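Local coordinates for succinoglycan biosynthesis protein (Bacillus cereus ATCC 14579, PDB 3B55), which is of undefined function but binds calcium and belongs to the erythromycin esterase family, whose founding members hydrolyse macrolide lactones, at residues M93-V98 / L147-W152; G170-S175 / L281-A286; N349-D354 / I408-P413. The protein carries 1 engineered substitution. One frame throughout, in Å; residues are numbered along the deposited sequence.

Contact 1. Residues M93-V98 / L147-W152; sequences MKHRIV and LDLLDW
His95 and Leu149 mark the point where two almost parallel helix segments meet: over 93-98 and 147-152 the axes approach to 10.4 Å at an angle of 15°, and the two CA atoms lie 6.1 Å apart. Both helices belong to beta-alpha-beta crossovers on the mixed sheet: helix 88-104 links the parallel strands 77-82 and 109-112, and helix 144-158 lies on the connection from 109-112 to the parallel strand 167-172. The interface buries 248 Å² and is held by packing alone, with no hydrogen bond between the two segments.

The imidazole of His95 does most of the bridging. A chi1 of 179° sets CG anti to the backbone N and brings the ring against the backbone of 147-152 at Leu149. Leu149 CA lies over one face of it, 3.9 Å from the ring centroid, a CH-pi contact made by the helix backbone itself. Leu149 CD1 adds a second touch at 3.8 Å from His95 CD2, the two side chains running past each other in opposite directions. At the ring edge, His95 NE2 comes within 3.6 Å of Trp152 CB. The His95 ring and the five-membered ring of Trp152 are inclined at 51°, too oblique for a stack or an edge-to-face pair.

Beneath the pair lies strand 301-306, where Trp304 receives both Val98 and Leu149, while Pro58 packs on His95. Lys99 and Val102 of helix 88-104 extend the seat of the indole, and one turn before Val102 the branch CG1 of Val98 meets Trp152 CZ3 at 4.2 Å.

Contact 2. Residues G170-S175 / L281-A286; sequences GMDIQS and LKHDIA
Asp172 and His283 make the polar half of this contact, a histidine-carboxylate hydrogen bond between the end of strand 167-172 and helix 278-298. His283 NE2 donates to Asp172 OD1 at 2.7 Å, and the N-H...O angle of 166° shows a nearly straight bond. The oxygen lies almost in the imidazole plane; seen from the carboxylate, the donor arrives on the syn side but 32° out of plane. A second donor, the backbone N of Ile173, takes the anti side of Asp172 OD1 at 2.6 Å. Its approach is more bent, at 135°, and comes from the opposite face of the carboxylate plane. Two N-H groups therefore grip one oxygen and restrict rotation of the carboxylate. On the far side of the imidazole, His283 ND1 is hydrogen-bonded to Tyr320 OH, which fixes the ring at both nitrogens.

The apolar half is carried by Ile173. Its CG1 lies between the backbone N and the carbonyl carbon, and the chain then extends so that CD1 meets Ala286 CB at 3.7 Å. On the way, CG1 passes the edge of the imidazole, 4.2 Å from His283 CD2.

Asp172 ends strand 167-172, the outermost parallel strand of the mixed sheet, close to the calcium site: its side chain is about 6 Å from the ion, and Met171 packs on the ligand Glu113. Met171 is bonded through its backbone to Leu112 of the neighbouring strand 109-112. Ile173 and Ala286 both touch Gln264 of helix 250-268, and Met171 and Asp172 reach Met287, the residue after Ala286.

Contact 3. Residues N349-D354 / I408-P413; sequences NVKNSD and ITTEGP
Thr409 O accepts the shortest sound hydrogen bond of this contact, from Lys351 N at 2.9 Å. The N-H...O angle is 170°, and the donor is tilted 21° from the carbonyl plane. The companion bond runs the other way: Glu411 N gives to Lys351 O at 3.2 Å, with the donor in the carbonyl plane. Both main-chain polar atoms of Lys351, N and O, thus reach residues flanking Thr410, and the Lys351 and Thr410 CA atoms stand 4.8 Å apart. This is the pattern of a parallel bridge, here a single one, between the end of strand 346-351 and the irregular 408-413 loop. The bridge occupies one edge of the strand; through Val350 the other edge is hydrogen-bonded to Gly358 of the antiparallel partner strand 357-362.

The aliphatic chain of Lys351, extended beyond CG, crosses Thr410 obliquely, with CD 3.8 Å from Thr410 OG1. Its amino group goes on to a water, NZ being 3.3 Å from the oxygen; Thr409 OG1 is equally far from the same water, so both links are weak. Both Val350 methyls face the Glu411 chain, which is bent at chi2 (-106°) and crosses Val350 at about a right angle. Val350 CG2, anti to the backbone N, also lies beside Thr409 O. Glu411 OE2 has its own salt bridge with Lys417. Asn352 OD1 closes the turn after the strand, taking the N-H of Glu356 and, weakly, that of Asp354.

Thr409 also touches His85, a calcium ligand, and its side chain lies about 5 Å from the bound ion. The direct hydrogen bonds across the contact all join main-chain atoms, which is consistent with a register set here mainly by backbone pairing, side chains adding packing and one weak water bridge.

Overall arrangement
The three contacts follow one another in series along the chain and do not touch: their centres lie 23 Å (1 and 2), 26 Å (1 and 3) and 22 Å (2 and 3) apart. Nearest atoms are about 9 Å apart for contacts 1 and 2 and for 2 and 3, and about 12 Å for 1 and 3. Contacts 2 and 3 both border the calcium site, whose ligands include His85 and Glu113: the side chain of Asp172 is about 8 Å from that of His85, and that of Thr409 about 7 Å from that of Glu113. Contact 1 is more remote, with the Leu149 side chain about 11 Å from those of both ligands.

Contact 1. Residues M93-V98 / L147-W152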
loop_
_atom_site.group_PDB
_atom_site.type_symbol
_atom_site.label_atom_id
_atom_site.label_comp_id
_atom_site.label_asym_id
_atom_site.label_seq_id
_atom_site.Cartn_x
_atom_site.Cartn_y
_atom_site.Cartn_z
HETATM N N MSE A 93 0.129 14.367 -4.791
HETATM C CA MSE A 93 -0.444 13.995 -6.079
HETATM C C MSE A 93 -1.299 12.736 -5.911
HETATM O O MSE A 93 -2.315 12.565 -6.590
HETATM C CB MSE A 93 0.658 13.729 -7.104
HETATM C CG MSE A 93 0.145 13.494 -8.506
HETATM SE SE MSE A 93 -0.884 14.999 -9.205
HETATM C CE MSE A 93 0.548 16.130 -9.775
ATOM N N LYS A 94 -0.886 11.853 -5.006
ATOM C CA LYS A 94 -1.639 10.629 -4.763
ATOM C C LYS A 94 -2.918 10.979 -4.008
ATOM O O LYS A 94 -3.946 10.315 -4.149
ATOM C CB LYS A 94 -0.797 9.638 -3.960
ATOM C CG LYS A 94 0.181 8.846 -4.815
ATOM C CD LYS A 94 0.907 7.798 -3.987
ATOM C CE LYS A 94 -0.071 6.827 -3.333
ATOM N NZ LYS A 94 0.661 5.828 -2.506
ATOM N N HIS A 95 -2.837 12.036 -3.209
ATOM C CA HIS A 95 -3.970 12.518 -2.439
ATOM C C HIS A 95 -5.030 13.005 -3.436
ATOM O O HIS A 95 -6.213 12.678 -3.320
ATOM C CB HIS A 95 -3.496 13.652 -1.517
ATOM C CG HIS A 95 -4.574 14.265 -0.674
ATOM N ND1 HIS A 95 -4.295 15.152 0.344
ATOM C CD2 HIS A 95 -5.923 14.167 -0.728
ATOM C CE1 HIS A 95 -5.426 15.579 0.879
ATOM N NE2 HIS A 95 -6.428 14.997 0.246
ATOM N N ARG A 96 -4.593 13.773 -4.427
ATOM C CA ARG A 96 -5.500 14.296 -5.439
ATOM C C ARG A 96 -6.224 13.186 -6.200
ATOM O O ARG A 96 -7.408 13.309 -6.519
ATOM C CB ARG A 96 -4.737 15.158 -6.438
ATOM C CG ARG A 96 -4.005 16.356 -5.843
ATOM C CD ARG A 96 -3.595 17.287 -6.966
ATOM N NE ARG A 96 -4.782 17.741 -7.690
ATOM C CZ ARG A 96 -4.856 17.866 -9.010
ATOM N NH1 ARG A 96 -3.804 17.574 -9.768
ATOM N NH2 ARG A 96 -5.988 18.270 -9.572
ATOM N N ILE A 97 -5.501 12.113 -6.505
ATOM C CA ILE A 97 -6.070 10.987 -7.233
ATOM C C ILE A 97 -7.124 10.266 -6.401
ATOM O O ILE A 97 -8.199 9.929 -6.905
ATOM C CB ILE A 97 -4.963 9.990 -7.652
ATOM C CG1 ILE A 97 -3.952 10.712 -8.553
ATOM C CG2 ILE A 97 -5.573 8.797 -8.366
ATOM C CD1 ILE A 97 -2.744 9.895 -8.910
ATOM N N VAL A 98 -6.813 10.020 -5.134
ATOM C CA VAL A 98 -7.774 9.372 -4.253
ATOM C C VAL A 98 -9.049 10.205 -4.292
ATOM O O VAL A 98 -10.142 9.673 -4.466
ATOM C CB VAL A 98 -7.254 9.310 -2.801
ATOM C CG1 VAL A 98 -8.322 8.735 -1.886
ATOM C CG2 VAL A 98 -5.996 8.456 -2.745
ATOM N N LEU A 147 -1.355 13.381 7.225
ATOM C CA LEU A 147 -2.386 13.903 8.108
ATOM C C LEU A 147 -3.412 14.735 7.360
ATOM O O LEU A 147 -4.564 14.795 7.781
ATOM C CB LEU A 147 -1.761 14.720 9.228
ATOM C CG LEU A 147 -0.952 13.794 10.134
ATOM C CD1 LEU A 147 -0.004 14.622 10.924
ATOM C CD2 LEU A 147 -1.862 12.985 11.041
ATOM N N ASP A 148 -3.008 15.370 6.261
ATOM C CA ASP A 148 -3.963 16.164 5.477
ATOM C C ASP A 148 -4.892 15.224 4.714
ATOM O O ASP A 148 -6.072 15.515 4.532
ATOM C CB ASP A 148 -3.260 17.070 4.459
ATOM C CG ASP A 148 -2.491 18.201 5.110
ATOM O OD1 ASP A 148 -2.907 18.666 6.197
ATOM O OD2 ASP A 148 -1.476 18.633 4.518
ATOM N N LEU A 149 -4.345 14.102 4.254
ATOM C CA LEU A 149 -5.128 13.117 3.522
ATOM C C LEU A 149 -6.208 12.556 4.437
ATOM O O LEU A 149 -7.371 12.451 4.049
ATOM C CB LEU A 149 -4.237 11.972 3.040
ATOM C CG LEU A 149 -4.963 10.698 2.584
ATOM C CD1 LEU A 149 -5.763 10.975 1.314
ATOM C CD2 LEU A 149 -3.951 9.587 2.350
ATOM N N LEU A 150 -5.809 12.199 5.653
ATOM C CA LEU A 150 -6.733 11.646 6.633
ATOM C C LEU A 150 -7.767 12.688 7.041
ATOM O O LEU A 150 -8.947 12.369 7.210
ATOM C CB LEU A 150 -5.960 11.144 7.855
ATOM C CG LEU A 150 -5.071 9.932 7.564
ATOM C CD1 LEU A 150 -4.162 9.648 8.742
ATOM C CD2 LEU A 150 -5.954 8.733 7.250
ATOM N N ASP A 151 -7.325 13.934 7.194
ATOM C CA ASP A 151 -8.243 14.998 7.569
ATOM C C ASP A 151 -9.253 15.225 6.451
ATOM O O ASP A 151 -10.427 15.461 6.717
ATOM C CB ASP A 151 -7.491 16.291 7.867
ATOM C CG ASP A 151 -8.422 17.411 8.281
ATOM O OD1 ASP A 151 -9.372 17.128 9.039
ATOM O OD2 ASP A 151 -8.207 18.567 7.860
ATOM N N TRP A 152 -8.810 15.156 5.198
ATOM C CA TRP A 152 -9.745 15.335 4.093
ATOM C C TRP A 152 -10.771 14.191 4.124
ATOM O O TRP A 152 -11.963 14.408 3.884
ATOM C CB TRP A 152 -9.026 15.328 2.742
ATOM C CG TRP A 152 -9.996 15.198 1.614
ATOM C CD1 TRP A 152 -10.833 16.165 1.141
ATOM C CD2 TRP A 152 -10.342 13.994 0.918
ATOM N NE1 TRP A 152 -11.689 15.636 0.205
ATOM C CE2 TRP A 152 -11.413 14.303 0.051
ATOM C CE3 TRP A 152 -9.860 12.679 0.953
ATOM C CZ2 TRP A 152 -12.008 13.348 -0.784
ATOM C CZ3 TRP A 152 -10.454 11.725 0.121
ATOM C CH2 TRP A 152 -11.519 12.067 -0.729
#

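Contact 2. Residues G170-S175 / L281-A286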
loop_
_atom_site.group_PDB
_atom_site.type_symbol
_atom_site.label_atom_id
_atom_site.label_comp_id
_atom_site.label_asym_id
_atom_site.label_seq_id
_atom_site.Cartn_x
_atom_site.Cartn_y
_atom_site.Cartn_z
ATOM N N GLY A 170 -5.625 -1.217 6.804
ATOM C CA GLY A 170 -4.190 -1.423 6.794
ATOM C C GLY A 170 -3.907 -2.849 6.343
ATOM O O GLY A 170 -4.427 -3.807 6.922
HETATM N N MSE A 171 -3.085 -3.009 5.313
HETATM C CA MSE A 171 -2.784 -4.343 4.828
HETATM C C MSE A 171 -1.476 -4.923 5.374
HETATM O O MSE A 171 -1.204 -6.110 5.188
HETATM C CB MSE A 171 -2.757 -4.344 3.299
HETATM C CG MSE A 171 -1.579 -3.605 2.694
HETATM SE SE MSE A 171 -1.605 -3.627 0.754
HETATM C CE MSE A 171 -0.447 -2.107 0.426
ATOM N N ASP A 172 -0.675 -4.102 6.053
ATOM C CA ASP A 172 0.601 -4.585 6.584
ATOM C C ASP A 172 0.478 -5.289 7.934
ATOM O O ASP A 172 -0.461 -5.043 8.693
ATOM C CB ASP A 172 1.605 -3.440 6.697
ATOM C CG ASP A 172 3.027 -3.909 6.523
ATOM O OD1 ASP A 172 3.254 -5.137 6.580
ATOM O OD2 ASP A 172 3.920 -3.057 6.337
ATOM N N ILE A 173 1.450 -6.152 8.228
ATOM C CA ILE A 173 1.466 -6.929 9.468
ATOM C C ILE A 173 2.815 -6.948 10.194
ATOM O O ILE A 173 3.305 -8.016 10.558
ATOM C CB ILE A 173 1.094 -8.393 9.187
ATOM C CG1 ILE A 173 2.005 -8.940 8.085
ATOM C CG2 ILE A 173 -0.363 -8.501 8.791
ATOM C CD1 ILE A 173 1.883 -10.432 7.864
ATOM N N GLN A 174 3.414 -5.786 10.415
ATOM C CA GLN A 174 4.694 -5.743 11.101
ATOM C C GLN A 174 4.457 -5.931 12.598
ATOM O O GLN A 174 5.398 -6.031 13.388
ATOM C CB GLN A 174 5.386 -4.410 10.818
ATOM C CG GLN A 174 5.305 -4.005 9.351
ATOM C CD GLN A 174 6.634 -3.543 8.784
ATOM O OE1 GLN A 174 7.591 -4.314 8.707
ATOM N NE2 GLN A 174 6.698 -2.278 8.382
ATOM N N SER A 175 3.183 -5.990 12.974
ATOM C CA SER A 175 2.791 -6.170 14.365
ATOM C C SER A 175 1.287 -6.427 14.486
ATOM O O SER A 175 0.521 -6.209 13.549
ATOM C CB SER A 175 3.154 -4.928 15.184
ATOM O OG SER A 175 2.356 -3.822 14.799
ATOM N N LEU A 281 7.915 -13.586 0.899
ATOM C CA LEU A 281 6.855 -14.152 0.079
ATOM C C LEU A 281 5.578 -14.091 0.902
ATOM O O LEU A 281 4.548 -13.625 0.427
ATOM C CB LEU A 281 7.160 -15.608 -0.284
ATOM C CG LEU A 281 6.067 -16.328 -1.082
ATOM C CD1 LEU A 281 5.936 -15.688 -2.459
ATOM C CD2 LEU A 281 6.401 -17.807 -1.209
ATOM N N LYS A 282 5.665 -14.551 2.149
ATOM C CA LYS A 282 4.517 -14.553 3.040
ATOM C C LYS A 282 4.094 -13.132 3.374
ATOM O O LYS A 282 2.908 -12.868 3.555
ATOM C CB LYS A 282 4.833 -15.300 4.342
ATOM C CG LYS A 282 5.080 -16.796 4.180
ATOM C CD LYS A 282 5.102 -17.479 5.542
ATOM C CE LYS A 282 5.601 -18.914 5.477
ATOM N NZ LYS A 282 7.086 -18.985 5.389
ATOM N N HIS A 283 5.055 -12.215 3.457
ATOM C CA HIS A 283 4.716 -10.838 3.784
ATOM C C HIS A 283 3.745 -10.265 2.764
ATOM O O HIS A 283 2.667 -9.807 3.129
ATOM C CB HIS A 283 5.953 -9.939 3.839
ATOM C CG HIS A 283 5.643 -8.514 4.198
ATOM N ND1 HIS A 283 6.174 -7.440 3.516
ATOM C CD2 HIS A 283 4.836 -7.990 5.153
ATOM C CE1 HIS A 283 5.704 -6.316 4.029
ATOM N NE2 HIS A 283 4.889 -6.622 5.024
ATOM N N ASP A 284 4.105 -10.307 1.485
ATOM C CA ASP A 284 3.220 -9.739 0.475
ATOM C C ASP A 284 2.014 -10.600 0.133
ATOM O O ASP A 284 1.059 -10.113 -0.458
ATOM C CB ASP A 284 4.005 -9.365 -0.780
ATOM C CG ASP A 284 4.490 -7.915 -0.741
ATOM O OD1 ASP A 284 4.813 -7.427 0.368
ATOM O OD2 ASP A 284 4.549 -7.254 -1.806
ATOM N N ILE A 285 2.057 -11.879 0.488
ATOM C CA ILE A 285 0.903 -12.721 0.245
ATOM C C ILE A 285 -0.163 -12.159 1.200
ATOM O O ILE A 285 -1.301 -11.930 0.807
ATOM C CB ILE A 285 1.200 -14.205 0.567
ATOM C CG1 ILE A 285 1.872 -14.852 -0.649
ATOM C CG2 ILE A 285 -0.079 -14.935 0.958
ATOM C CD1 ILE A 285 2.127 -16.338 -0.500
ATOM N N ALA A 286 0.236 -11.901 2.443
ATOM C CA ALA A 286 -0.663 -11.356 3.455
ATOM C C ALA A 286 -1.223 -9.984 3.053
ATOM O O ALA A 286 -2.425 -9.750 3.169
ATOM C CB ALA A 286 0.071 -11.247 4.800
#

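Contact 3. Residues N349-D354 / I408-P413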
loop_
_atom_site.group_PDB
_atom_site.type_symbol
_atom_site.label_atom_id
_atom_site.label_comp_id
_atom_site.label_asym_id
_atom_site.label_seq_id
_atom_site.Cartn_x
_atom_site.Cartn_y
_atom_site.Cartn_z
ATOM N N ASN A 349 13.177 12.316 1.471
ATOM C CA ASN A 349 13.577 11.787 2.763
ATOM C C ASN A 349 13.944 10.316 2.603
ATOM O O ASN A 349 13.286 9.565 1.868
ATOM C CB ASN A 349 12.447 11.892 3.791
ATOM C CG ASN A 349 12.243 13.305 4.297
ATOM O OD1 ASN A 349 13.199 13.998 4.640
ATOM N ND2 ASN A 349 10.990 13.736 4.357
ATOM N N VAL A 350 15.001 9.913 3.293
ATOM C CA VAL A 350 15.465 8.536 3.260
ATOM C C VAL A 350 16.341 8.346 4.491
ATOM O O VAL A 350 16.856 9.323 5.034
ATOM C CB VAL A 350 16.300 8.258 1.990
ATOM C CG1 VAL A 350 17.588 9.092 2.006
ATOM C CG2 VAL A 350 16.623 6.781 1.897
ATOM N N LYS A 351 16.486 7.108 4.951
ATOM C CA LYS A 351 17.334 6.838 6.107
ATOM C C LYS A 351 18.795 6.876 5.655
ATOM O O LYS A 351 19.161 6.235 4.671
ATOM C CB LYS A 351 17.003 5.474 6.712
ATOM C CG LYS A 351 15.680 5.454 7.475
ATOM C CD LYS A 351 15.453 4.111 8.150
ATOM C CE LYS A 351 14.187 4.119 8.992
ATOM N NZ LYS A 351 13.797 2.747 9.436
ATOM N N ASN A 352 19.628 7.629 6.371
ATOM C CA ASN A 352 21.041 7.752 6.008
ATOM C C ASN A 352 21.924 6.588 6.448
ATOM O O ASN A 352 21.436 5.540 6.873
ATOM C CB ASN A 352 21.627 9.061 6.553
ATOM C CG ASN A 352 21.490 9.186 8.052
ATOM O OD1 ASN A 352 21.218 8.210 8.755
ATOM N ND2 ASN A 352 21.702 10.393 8.557
ATOM N N SER A 353 23.234 6.794 6.331
ATOM C CA SER A 353 24.224 5.788 6.690
ATOM C C SER A 353 24.153 5.420 8.162
ATOM O O SER A 353 24.644 4.367 8.564
ATOM C CB SER A 353 25.635 6.281 6.341
ATOM O OG SER A 353 25.926 7.514 6.972
ATOM N N ASP A 354 23.539 6.291 8.960
ATOM C CA ASP A 354 23.388 6.046 10.389
ATOM C C ASP A 354 22.003 5.512 10.724
ATOM O O ASP A 354 21.700 5.239 11.887
ATOM C CB ASP A 354 23.645 7.322 11.198
ATOM C CG ASP A 354 25.111 7.698 11.245
ATOM O OD1 ASP A 354 25.953 6.810 10.999
ATOM O OD2 ASP A 354 25.418 8.870 11.552
ATOM N N ILE A 408 14.001 2.732 -2.280
ATOM C CA ILE A 408 13.979 2.023 -1.004
ATOM C C ILE A 408 14.153 3.039 0.134
ATOM O O ILE A 408 14.824 4.063 -0.023
ATOM C CB ILE A 408 15.083 0.953 -0.943
ATOM C CG1 ILE A 408 14.904 -0.025 -2.104
ATOM C CG2 ILE A 408 15.005 0.190 0.376
ATOM C CD1 ILE A 408 13.493 -0.610 -2.182
ATOM N N THR A 409 13.538 2.767 1.277
ATOM C CA THR A 409 13.601 3.700 2.393
ATOM C C THR A 409 14.961 3.820 3.078
ATOM O O THR A 409 15.178 4.726 3.887
ATOM C CB THR A 409 12.522 3.351 3.429
ATOM O OG1 THR A 409 12.686 1.990 3.857
ATOM C CG2 THR A 409 11.142 3.512 2.818
ATOM N N THR A 410 15.880 2.916 2.755
ATOM C CA THR A 410 17.215 2.974 3.341
ATOM C C THR A 410 18.280 3.031 2.259
ATOM O O THR A 410 18.185 2.341 1.246
ATOM C CB THR A 410 17.514 1.754 4.236
ATOM O OG1 THR A 410 16.648 1.769 5.379
ATOM C CG2 THR A 410 18.972 1.785 4.710
ATOM N N GLU A 411 19.282 3.874 2.481
ATOM C CA GLU A 411 20.404 4.037 1.560
ATOM C C GLU A 411 21.555 3.257 2.198
ATOM O O GLU A 411 21.906 3.504 3.355
ATOM C CB GLU A 411 20.785 5.519 1.435
ATOM C CG GLU A 411 19.642 6.416 0.967
ATOM C CD GLU A 411 19.782 6.869 -0.482
ATOM O OE1 GLU A 411 20.653 7.725 -0.752
ATOM O OE2 GLU A 411 19.017 6.381 -1.346
ATOM N N GLY A 412 22.128 2.310 1.462
ATOM C CA GLY A 412 23.219 1.523 2.012
ATOM C C GLY A 412 23.971 0.768 0.939
ATOM O O GLY A 412 23.449 0.602 -0.159
ATOM N N PRO A 413 25.187 0.272 1.234
ATOM C CA PRO A 413 26.034 -0.471 0.298
ATOM C C PRO A 413 25.321 -1.655 -0.351
ATOM O O PRO A 413 25.580 -1.992 -1.505
ATOM C CB PRO A 413 27.200 -0.932 1.181
ATOM C CG PRO A 413 27.223 0.081 2.291
ATOM C CD PRO A 413 25.767 0.235 2.587
HETATM O O HOH W 1 12.914 0.742 6.923
#